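Local coordinates for protein aspartate aminotransferase (Thermotoga maritima, PDB 1O4S) that catalyses the pyridoxal-phosphate-dependent transfer of the amino group from L-aspartate to 2-oxoglutarate, giving oxaloacetate and L-glutamate, and works as a homodimer, at residues L114-M119 and S269-H274; E304-V309 and F320-G325. All blocks are in the same frame, centred on the assembly; numbering follows the deposited sequence. Where two conformers were deposited one is given.

Interaction 1 (L114-M119 and S269-H274); sequences LFNAFM and SKIQSH
N116 reaches from helix 109-121 to I271 and Q272 on helix 262-275. Its CB points at the second helix. Its CG lies beside the backbone N, anti to the carbonyl carbon, and sits 3.9 Å from I271 CG2. The amide then splits its two ends between the two neighbours. N116 OD1 rests against the methyl branch, 3.3 Å from I271 CG2. N116 ND2 donates to Q272 OE1 at 2.8 Å, with an N-H...O angle of 145°. The oxygen lies almost in the amide plane of N116, and the donor lies in the carbonyl plane of Q272. The two amide planes are turned 72° apart. The helices belong to the large PLP-binding domain of the aminotransferase; the axes of the two short segments approach to 9.3 Å, with 118° between their N-to-C directions. I271 CD1 meets M119 CB at 4.0 Å. M119 CG lies 3.5 Å above one face of the F115 ring, offset toward its rim; the chain then bends at chi2 and chi3. The other end of the Q272 amide is also held: NE2 donates to Q112 OE1 and to the carbonyl oxygen of S277. I18 of the second subunit packs on I271.

Interaction 2 (E304-V309 and F320-G325); sequences ERKNFV and FVEPEG
K306 and P323 bury the most surface here, followed by E322. They join helix 296-315 to the loop that leads from it into strand 328-332, in the small C-terminal domain of the aspartate aminotransferase fold. K306 CB points at the loop. Its CG is anti to the backbone N (chi1 -178°), and bends at chi2 and chi3 turn the rest of the chain past P323. The two side chains slide by each other in opposite directions, with K306 CG 3.9 Å from P323 CG. Further out, K306 CD passes the backbone carbonyl of the proline, 3.7 Å from P323 O. The aliphatic part of the lysine is therefore laid along the loop, while its ammonium group goes on to polar partners. One is on its own helix: K306 NZ donates to N307 OD1 at 2.9 Å, tilted 23° from the carbonyl plane of that amide. E322 comes from the loop with an extended chain and crosses the lysine at about a right angle. The salt bridge between K306 NZ and E322 OE2 is long, at 3.7 Å. Y221 and F368 also touch K306, and L329 of strand 328-332 and V310 of the helix pack on P323. A water links the two segments more closely than the carboxylate does. It accepts from K306 NZ at 2.7 Å, donates weakly to E322 OE2, and donates to P323 O at 2.7 Å.

In the fold
Interactions 1 and 2 lie on opposite sides of the chain's centre. Their centres are 35 Å apart and their nearest atoms about 16 Å, so they do not touch. They follow one another in series along the chain. Neither contact touches the cofactor. The Q272 side chain in interaction 1 is about 11 Å from a bound PLP, and that of P323 in interaction 2 about 13 Å. P323 is nearer to the probable aspartate site: its side chain is about 9 Å from that of R365 and about 10 Å from that of N185. Interaction 1 also borders the second subunit, whereas no other chain touches the segments of interaction 2.

Interaction 1 (L114-M119 and S269-H274)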
ATOM      1  N   LEU B 114       2.564  -1.426 -10.139  1.00 28.98           N
ATOM      2  CA  LEU B 114       2.252  -0.459 -11.180  1.00 29.47           C
ATOM      3  C   LEU B 114       2.352   0.978 -10.631  1.00 28.80           C
ATOM      4  O   LEU B 114       3.006   1.817 -11.196  1.00 27.73           O
ATOM      5  CB  LEU B 114       0.857  -0.737 -11.764  1.00 29.91           C
ATOM      6  CG  LEU B 114       0.711  -2.015 -12.638  1.00 33.49           C
ATOM      7  CD1 LEU B 114      -0.694  -2.717 -12.594  1.00 34.51           C
ATOM      8  CD2 LEU B 114       1.107  -1.701 -14.131  1.00 35.11           C
ATOM      9  N   PHE B 115       1.696   1.252  -9.512  1.00 28.27           N
ATOM     10  CA  PHE B 115       1.711   2.577  -8.944  1.00 27.61           C
ATOM     11  C   PHE B 115       3.140   3.051  -8.638  1.00 27.71           C
ATOM     12  O   PHE B 115       3.518   4.187  -8.967  1.00 26.13           O
ATOM     13  CB  PHE B 115       0.861   2.615  -7.680  1.00 27.60           C
ATOM     14  CG  PHE B 115       0.849   3.950  -7.022  1.00 28.43           C
ATOM     15  CD1 PHE B 115       1.431   4.137  -5.783  1.00 28.87           C
ATOM     16  CD2 PHE B 115       0.263   5.040  -7.652  1.00 29.48           C
ATOM     17  CE1 PHE B 115       1.455   5.401  -5.175  1.00 30.88           C
ATOM     18  CE2 PHE B 115       0.300   6.306  -7.044  1.00 30.16           C
ATOM     19  CZ  PHE B 115       0.881   6.466  -5.794  1.00 28.39           C
ATOM     20  N   ASN B 116       3.919   2.169  -8.023  1.00 28.30           N
ATOM     21  CA  ASN B 116       5.326   2.447  -7.712  1.00 29.15           C
ATOM     22  C   ASN B 116       6.163   2.763  -8.951  1.00 28.99           C
ATOM     23  O   ASN B 116       7.022   3.632  -8.885  1.00 29.30           O
ATOM     24  CB  ASN B 116       6.006   1.301  -6.962  1.00 29.34           C
ATOM     25  CG  ASN B 116       5.506   1.108  -5.538  1.00 28.54           C
ATOM     26  OD1 ASN B 116       4.769   1.926  -4.968  1.00 28.77           O
ATOM     27  ND2 ASN B 116       5.939   0.005  -4.947  1.00 29.77           N
ATOM     28  N   ALA B 117       5.900   2.069 -10.063  1.00 29.26           N
ATOM     29  CA  ALA B 117       6.563   2.334 -11.351  1.00 29.40           C
ATOM     30  C   ALA B 117       6.293   3.754 -11.851  1.00 28.94           C
ATOM     31  O   ALA B 117       7.215   4.498 -12.241  1.00 28.67           O
ATOM     32  CB  ALA B 117       6.131   1.298 -12.417  1.00 29.51           C
ATOM     33  N   PHE B 118       5.022   4.137 -11.827  1.00 28.73           N
ATOM     34  CA  PHE B 118       4.642   5.470 -12.265  1.00 28.67           C
ATOM     35  C   PHE B 118       5.250   6.531 -11.351  1.00 28.35           C
ATOM     36  O   PHE B 118       5.739   7.532 -11.825  1.00 28.54           O
ATOM     37  CB  PHE B 118       3.129   5.580 -12.316  1.00 28.23           C
ATOM     38  CG  PHE B 118       2.496   4.653 -13.343  1.00 30.98           C
ATOM     39  CD1 PHE B 118       3.027   4.546 -14.629  1.00 32.42           C
ATOM     40  CD2 PHE B 118       1.352   3.923 -13.033  1.00 32.78           C
ATOM     41  CE1 PHE B 118       2.432   3.719 -15.572  1.00 32.09           C
ATOM     42  CE2 PHE B 118       0.744   3.114 -13.973  1.00 31.33           C
ATOM     43  CZ  PHE B 118       1.290   2.999 -15.230  1.00 32.42           C
ATOM     44  N   MET B 119       5.214   6.306 -10.038  1.00 27.68           N
ATOM     45  CA  MET B 119       5.768   7.267  -9.088  1.00 28.03           C
ATOM     46  C   MET B 119       7.314   7.362  -9.247  1.00 28.37           C
ATOM     47  O   MET B 119       7.918   8.438  -9.058  1.00 28.22           O
ATOM     48  CB  MET B 119       5.437   6.841  -7.650  1.00 27.37           C
ATOM     49  CG  MET B 119       4.014   6.969  -7.229  1.00 27.64           C
ATOM     50  SD  MET B 119       3.459   8.704  -7.138  1.00 30.72           S
ATOM     51  CE  MET B 119       4.212   9.235  -5.667  1.00 33.84           C
ATOM     52  N   SER B 269      11.855   0.753  -4.662  1.00 31.05           N
ATOM     53  CA  SER B 269      11.997   0.293  -3.296  1.00 30.31           C
ATOM     54  C   SER B 269      11.860   1.446  -2.280  1.00 30.35           C
ATOM     55  O   SER B 269      11.307   1.283  -1.199  1.00 29.39           O
ATOM     56  CB  SER B 269      13.306  -0.541  -3.167  1.00 30.11           C
ATOM     57  OG  SER B 269      13.129  -1.541  -4.146  0.50 31.02           O
ATOM     58  N   LYS B 270      12.347   2.620  -2.652  1.00 31.14           N
ATOM     59  CA  LYS B 270      12.156   3.823  -1.869  1.00 31.71           C
ATOM     60  C   LYS B 270      10.683   4.197  -1.789  1.00 30.88           C
ATOM     61  O   LYS B 270      10.218   4.456  -0.728  1.00 31.43           O
ATOM     62  CB  LYS B 270      12.970   4.983  -2.450  1.00 31.54           C
ATOM     63  CG  LYS B 270      14.456   4.835  -2.248  1.00 31.72           C
ATOM     64  CD  LYS B 270      15.206   5.978  -2.945  1.00 32.95           C
ATOM     65  CE  LYS B 270      16.718   5.750  -2.923  1.00 34.05           C
ATOM     66  NZ  LYS B 270      17.405   6.384  -4.098  1.00 35.76           N
ATOM     67  N   ILE B 271       9.959   4.175  -2.905  1.00 31.47           N
ATOM     68  CA  ILE B 271       8.521   4.412  -2.889  1.00 31.79           C
ATOM     69  C   ILE B 271       7.831   3.423  -1.916  1.00 31.07           C
ATOM     70  O   ILE B 271       7.036   3.830  -1.076  1.00 29.63           O
ATOM     71  CB  ILE B 271       7.855   4.277  -4.303  1.00 31.94           C
ATOM     72  CG1 ILE B 271       8.540   5.135  -5.389  1.00 34.39           C
ATOM     73  CG2 ILE B 271       6.361   4.683  -4.222  1.00 31.95           C
ATOM     74  CD1 ILE B 271       8.539   6.581  -5.085  1.00 36.28           C
ATOM     75  N   GLN B 272       8.139   2.132  -2.072  1.00 30.53           N
ATOM     76  CA  GLN B 272       7.511   1.051  -1.309  1.00 31.04           C
ATOM     77  C   GLN B 272       7.738   1.300   0.151  1.00 30.34           C
ATOM     78  O   GLN B 272       6.822   1.234   0.962  1.00 30.25           O
ATOM     79  CB  GLN B 272       8.096  -0.323  -1.717  1.00 31.58           C
ATOM     80  CG  GLN B 272       7.444  -1.558  -1.036  1.00 31.61           C
ATOM     81  CD  GLN B 272       6.037  -1.835  -1.498  1.00 31.60           C
ATOM     82  OE1 GLN B 272       5.682  -1.529  -2.616  1.00 33.22           O
ATOM     83  NE2 GLN B 272       5.253  -2.466  -0.652  1.00 29.07           N
ATOM     84  N   SER B 273       8.975   1.660   0.464  1.00 29.70           N
ATOM     85  CA  SER B 273       9.402   1.805   1.829  1.00 30.60           C
ATOM     86  C   SER B 273       8.661   2.948   2.561  1.00 31.18           C
ATOM     87  O   SER B 273       8.271   2.799   3.735  1.00 31.49           O
ATOM     88  CB  SER B 273      10.913   2.052   1.863  1.00 30.30           C
ATOM     89  OG  SER B 273      11.323   2.318   3.164  1.00 32.98           O
ATOM     90  N   HIS B 274       8.486   4.085   1.887  1.00 30.48           N
ATOM     91  CA  HIS B 274       7.919   5.240   2.547  1.00 30.16           C
ATOM     92  C   HIS B 274       6.395   5.266   2.515  1.00 29.87           C
ATOM     93  O   HIS B 274       5.794   6.007   3.290  1.00 29.45           O
ATOM     94  CB  HIS B 274       8.491   6.517   1.947  1.00 31.02           C
ATOM     95  CG  HIS B 274       9.962   6.655   2.159  1.00 30.71           C
ATOM     96  ND1 HIS B 274      10.519   6.677   3.418  1.00 31.56           N
ATOM     97  CD2 HIS B 274      10.989   6.756   1.283  1.00 31.32           C
ATOM     98  CE1 HIS B 274      11.831   6.783   3.313  1.00 32.38           C
ATOM     99  NE2 HIS B 274      12.142   6.812   2.027  1.00 33.34           N
TER

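Interaction 2 (E304-V309 and F320-G325)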
ATOM      1  N   GLU B 304     -11.168 -24.697 -20.649  1.00 30.72           N
ATOM      2  CA  GLU B 304     -12.370 -25.356 -21.083  1.00 31.86           C
ATOM      3  C   GLU B 304     -13.632 -24.506 -20.898  1.00 31.44           C
ATOM      4  O   GLU B 304     -14.586 -24.650 -21.675  1.00 31.73           O
ATOM      5  CB  GLU B 304     -12.463 -26.763 -20.486  1.00 32.83           C
ATOM      6  CG  GLU B 304     -13.245 -26.950 -19.219  1.00 37.23           C
ATOM      7  CD  GLU B 304     -13.423 -28.431 -18.914  1.00 45.00           C
ATOM      8  OE1 GLU B 304     -12.606 -29.238 -19.473  1.00 49.42           O
ATOM      9  OE2 GLU B 304     -14.362 -28.784 -18.128  1.00 47.75           O
ATOM     10  N   ARG B 305     -13.628 -23.601 -19.923  1.00 30.23           N
ATOM     11  CA  ARG B 305     -14.684 -22.595 -19.803  1.00 30.21           C
ATOM     12  C   ARG B 305     -14.624 -21.597 -20.973  1.00 29.77           C
ATOM     13  O   ARG B 305     -15.653 -21.181 -21.503  1.00 29.31           O
ATOM     14  CB  ARG B 305     -14.545 -21.804 -18.487  1.00 31.12           C
ATOM     15  CG  ARG B 305     -14.822 -22.608 -17.202  1.00 30.13           C
ATOM     16  CD  ARG B 305     -14.292 -21.951 -16.019  1.00 29.31           C
ATOM     17  NE  ARG B 305     -14.659 -22.593 -14.757  1.00 29.45           N
ATOM     18  CZ  ARG B 305     -14.362 -22.076 -13.580  1.00 29.14           C
ATOM     19  NH1 ARG B 305     -13.692 -20.930 -13.522  1.00 29.12           N
ATOM     20  NH2 ARG B 305     -14.738 -22.683 -12.458  1.00 29.35           N
ATOM     21  N   LYS B 306     -13.407 -21.215 -21.343  1.00 29.23           N
ATOM     22  CA  LYS B 306     -13.150 -20.316 -22.450  1.00 29.08           C
ATOM     23  C   LYS B 306     -13.696 -20.963 -23.707  1.00 29.84           C
ATOM     24  O   LYS B 306     -14.485 -20.358 -24.406  1.00 30.43           O
ATOM     25  CB  LYS B 306     -11.642 -20.029 -22.564  1.00 28.68           C
ATOM     26  CG  LYS B 306     -11.226 -19.030 -23.685  1.00 28.05           C
ATOM     27  CD  LYS B 306     -11.056 -19.668 -25.082  1.00 26.71           C
ATOM     28  CE  LYS B 306      -9.862 -20.629 -25.160  1.00 27.89           C
ATOM     29  NZ  LYS B 306      -9.616 -21.168 -26.570  1.00 29.25           N
ATOM     30  N   ASN B 307     -13.306 -22.201 -23.986  1.00 30.60           N
ATOM     31  CA  ASN B 307     -13.820 -22.913 -25.165  1.00 31.32           C
ATOM     32  C   ASN B 307     -15.338 -22.991 -25.187  1.00 31.88           C
ATOM     33  O   ASN B 307     -15.944 -22.871 -26.239  1.00 32.07           O
ATOM     34  CB  ASN B 307     -13.275 -24.337 -25.245  1.00 30.95           C
ATOM     35  CG  ASN B 307     -11.824 -24.384 -25.629  1.00 31.93           C
ATOM     36  OD1 ASN B 307     -11.304 -23.449 -26.238  1.00 32.64           O
ATOM     37  ND2 ASN B 307     -11.148 -25.473 -25.267  1.00 32.05           N
ATOM     38  N   PHE B 308     -15.950 -23.201 -24.027  1.00 32.17           N
ATOM     39  CA  PHE B 308     -17.400 -23.330 -23.945  1.00 32.13           C
ATOM     40  C   PHE B 308     -18.135 -22.024 -24.200  1.00 32.16           C
ATOM     41  O   PHE B 308     -19.176 -22.009 -24.847  1.00 32.17           O
ATOM     42  CB  PHE B 308     -17.827 -23.863 -22.569  1.00 32.31           C
ATOM     43  CG  PHE B 308     -19.319 -23.822 -22.353  1.00 32.09           C
ATOM     44  CD1 PHE B 308     -20.150 -24.738 -22.996  1.00 33.75           C
ATOM     45  CD2 PHE B 308     -19.896 -22.835 -21.555  1.00 31.57           C
ATOM     46  CE1 PHE B 308     -21.528 -24.678 -22.832  1.00 33.03           C
ATOM     47  CE2 PHE B 308     -21.270 -22.782 -21.376  1.00 31.59           C
ATOM     48  CZ  PHE B 308     -22.088 -23.698 -22.020  1.00 32.27           C
ATOM     49  N   VAL B 309     -17.628 -20.933 -23.653  1.00 32.60           N
ATOM     50  CA  VAL B 309     -18.286 -19.645 -23.819  1.00 33.54           C
ATOM     51  C   VAL B 309     -18.102 -19.145 -25.257  1.00 33.19           C
ATOM     52  O   VAL B 309     -19.015 -18.565 -25.841  1.00 32.46           O
ATOM     53  CB  VAL B 309     -17.816 -18.574 -22.779  1.00 34.43           C
ATOM     54  CG1 VAL B 309     -16.294 -18.319 -22.837  1.00 36.70           C
ATOM     55  CG2 VAL B 309     -18.557 -17.239 -23.007  1.00 34.50           C
ATOM     56  N   PHE B 320     -17.065 -10.934 -31.305  1.00 33.90           N
ATOM     57  CA  PHE B 320     -15.971 -10.759 -30.351  1.00 33.92           C
ATOM     58  C   PHE B 320     -14.679 -11.344 -30.925  1.00 33.87           C
ATOM     59  O   PHE B 320     -14.706 -12.134 -31.868  1.00 33.04           O
ATOM     60  CB  PHE B 320     -16.292 -11.465 -29.011  1.00 33.52           C
ATOM     61  CG  PHE B 320     -16.490 -12.952 -29.156  1.00 33.22           C
ATOM     62  CD1 PHE B 320     -15.415 -13.825 -29.015  1.00 32.16           C
ATOM     63  CD2 PHE B 320     -17.735 -13.474 -29.506  1.00 33.30           C
ATOM     64  CE1 PHE B 320     -15.579 -15.177 -29.184  1.00 32.68           C
ATOM     65  CE2 PHE B 320     -17.912 -14.844 -29.667  1.00 33.64           C
ATOM     66  CZ  PHE B 320     -16.830 -15.699 -29.502  1.00 33.27           C
ATOM     67  N   VAL B 321     -13.563 -10.967 -30.309  1.00 33.96           N
ATOM     68  CA  VAL B 321     -12.262 -11.574 -30.554  1.00 34.53           C
ATOM     69  C   VAL B 321     -12.071 -12.719 -29.537  1.00 34.77           C
ATOM     70  O   VAL B 321     -12.288 -12.551 -28.336  1.00 33.99           O
ATOM     71  CB  VAL B 321     -11.129 -10.522 -30.409  1.00 35.04           C
ATOM     72  CG1 VAL B 321      -9.766 -11.120 -30.771  1.00 35.97           C
ATOM     73  CG2 VAL B 321     -11.412  -9.285 -31.299  1.00 36.15           C
ATOM     74  N   GLU B 322     -11.715 -13.894 -30.036  1.00 34.87           N
ATOM     75  CA  GLU B 322     -11.545 -15.067 -29.207  1.00 35.07           C
ATOM     76  C   GLU B 322     -10.414 -14.781 -28.223  1.00 34.41           C
ATOM     77  O   GLU B 322      -9.303 -14.502 -28.651  1.00 34.18           O
ATOM     78  CB  GLU B 322     -11.213 -16.276 -30.089  1.00 35.51           C
ATOM     79  CG  GLU B 322     -11.110 -17.613 -29.358  1.00 38.54           C
ATOM     80  CD  GLU B 322     -10.854 -18.780 -30.314  1.00 42.65           C
ATOM     81  OE1 GLU B 322     -11.272 -18.696 -31.491  1.00 45.20           O
ATOM     82  OE2 GLU B 322     -10.230 -19.781 -29.895  1.00 47.46           O
ATOM     83  N   PRO B 323     -10.679 -14.825 -26.921  1.00 33.28           N
ATOM     84  CA  PRO B 323      -9.607 -14.558 -25.955  1.00 33.64           C
ATOM     85  C   PRO B 323      -8.541 -15.659 -25.975  1.00 33.83           C
ATOM     86  O   PRO B 323      -8.891 -16.833 -26.092  1.00 34.81           O
ATOM     87  CB  PRO B 323     -10.339 -14.496 -24.598  1.00 32.86           C
ATOM     88  CG  PRO B 323     -11.535 -15.255 -24.764  1.00 32.77           C
ATOM     89  CD  PRO B 323     -11.962 -15.103 -26.256  1.00 33.12           C
ATOM     90  N   GLU B 324      -7.268 -15.272 -25.914  1.00 33.53           N
ATOM     91  CA  GLU B 324      -6.149 -16.207 -25.866  1.00 33.73           C
ATOM     92  C   GLU B 324      -5.559 -16.320 -24.470  1.00 32.99           C
ATOM     93  O   GLU B 324      -4.648 -17.114 -24.233  1.00 33.10           O
ATOM     94  CB  GLU B 324      -5.085 -15.778 -26.878  1.00 34.08           C
ATOM     95  CG  GLU B 324      -5.482 -16.110 -28.331  1.00 37.03           C
ATOM     96  CD  GLU B 324      -4.353 -15.923 -29.353  1.00 40.78           C
ATOM     97  OE1 GLU B 324      -4.058 -14.780 -29.748  1.00 42.96           O
ATOM     98  OE2 GLU B 324      -3.774 -16.933 -29.803  1.00 46.21           O
ATOM     99  N   GLY B 325      -6.071 -15.511 -23.557  1.00 32.24           N
ATOM    100  CA  GLY B 325      -5.599 -15.484 -22.185  1.00 32.40           C
ATOM    101  C   GLY B 325      -6.510 -14.690 -21.259  1.00 32.29           C
ATOM    102  O   GLY B 325      -7.507 -14.114 -21.724  1.00 32.65           O
TER
HETATM  103  O   HOH W   1      -8.053 -19.068 -27.287  1.00 42.43           O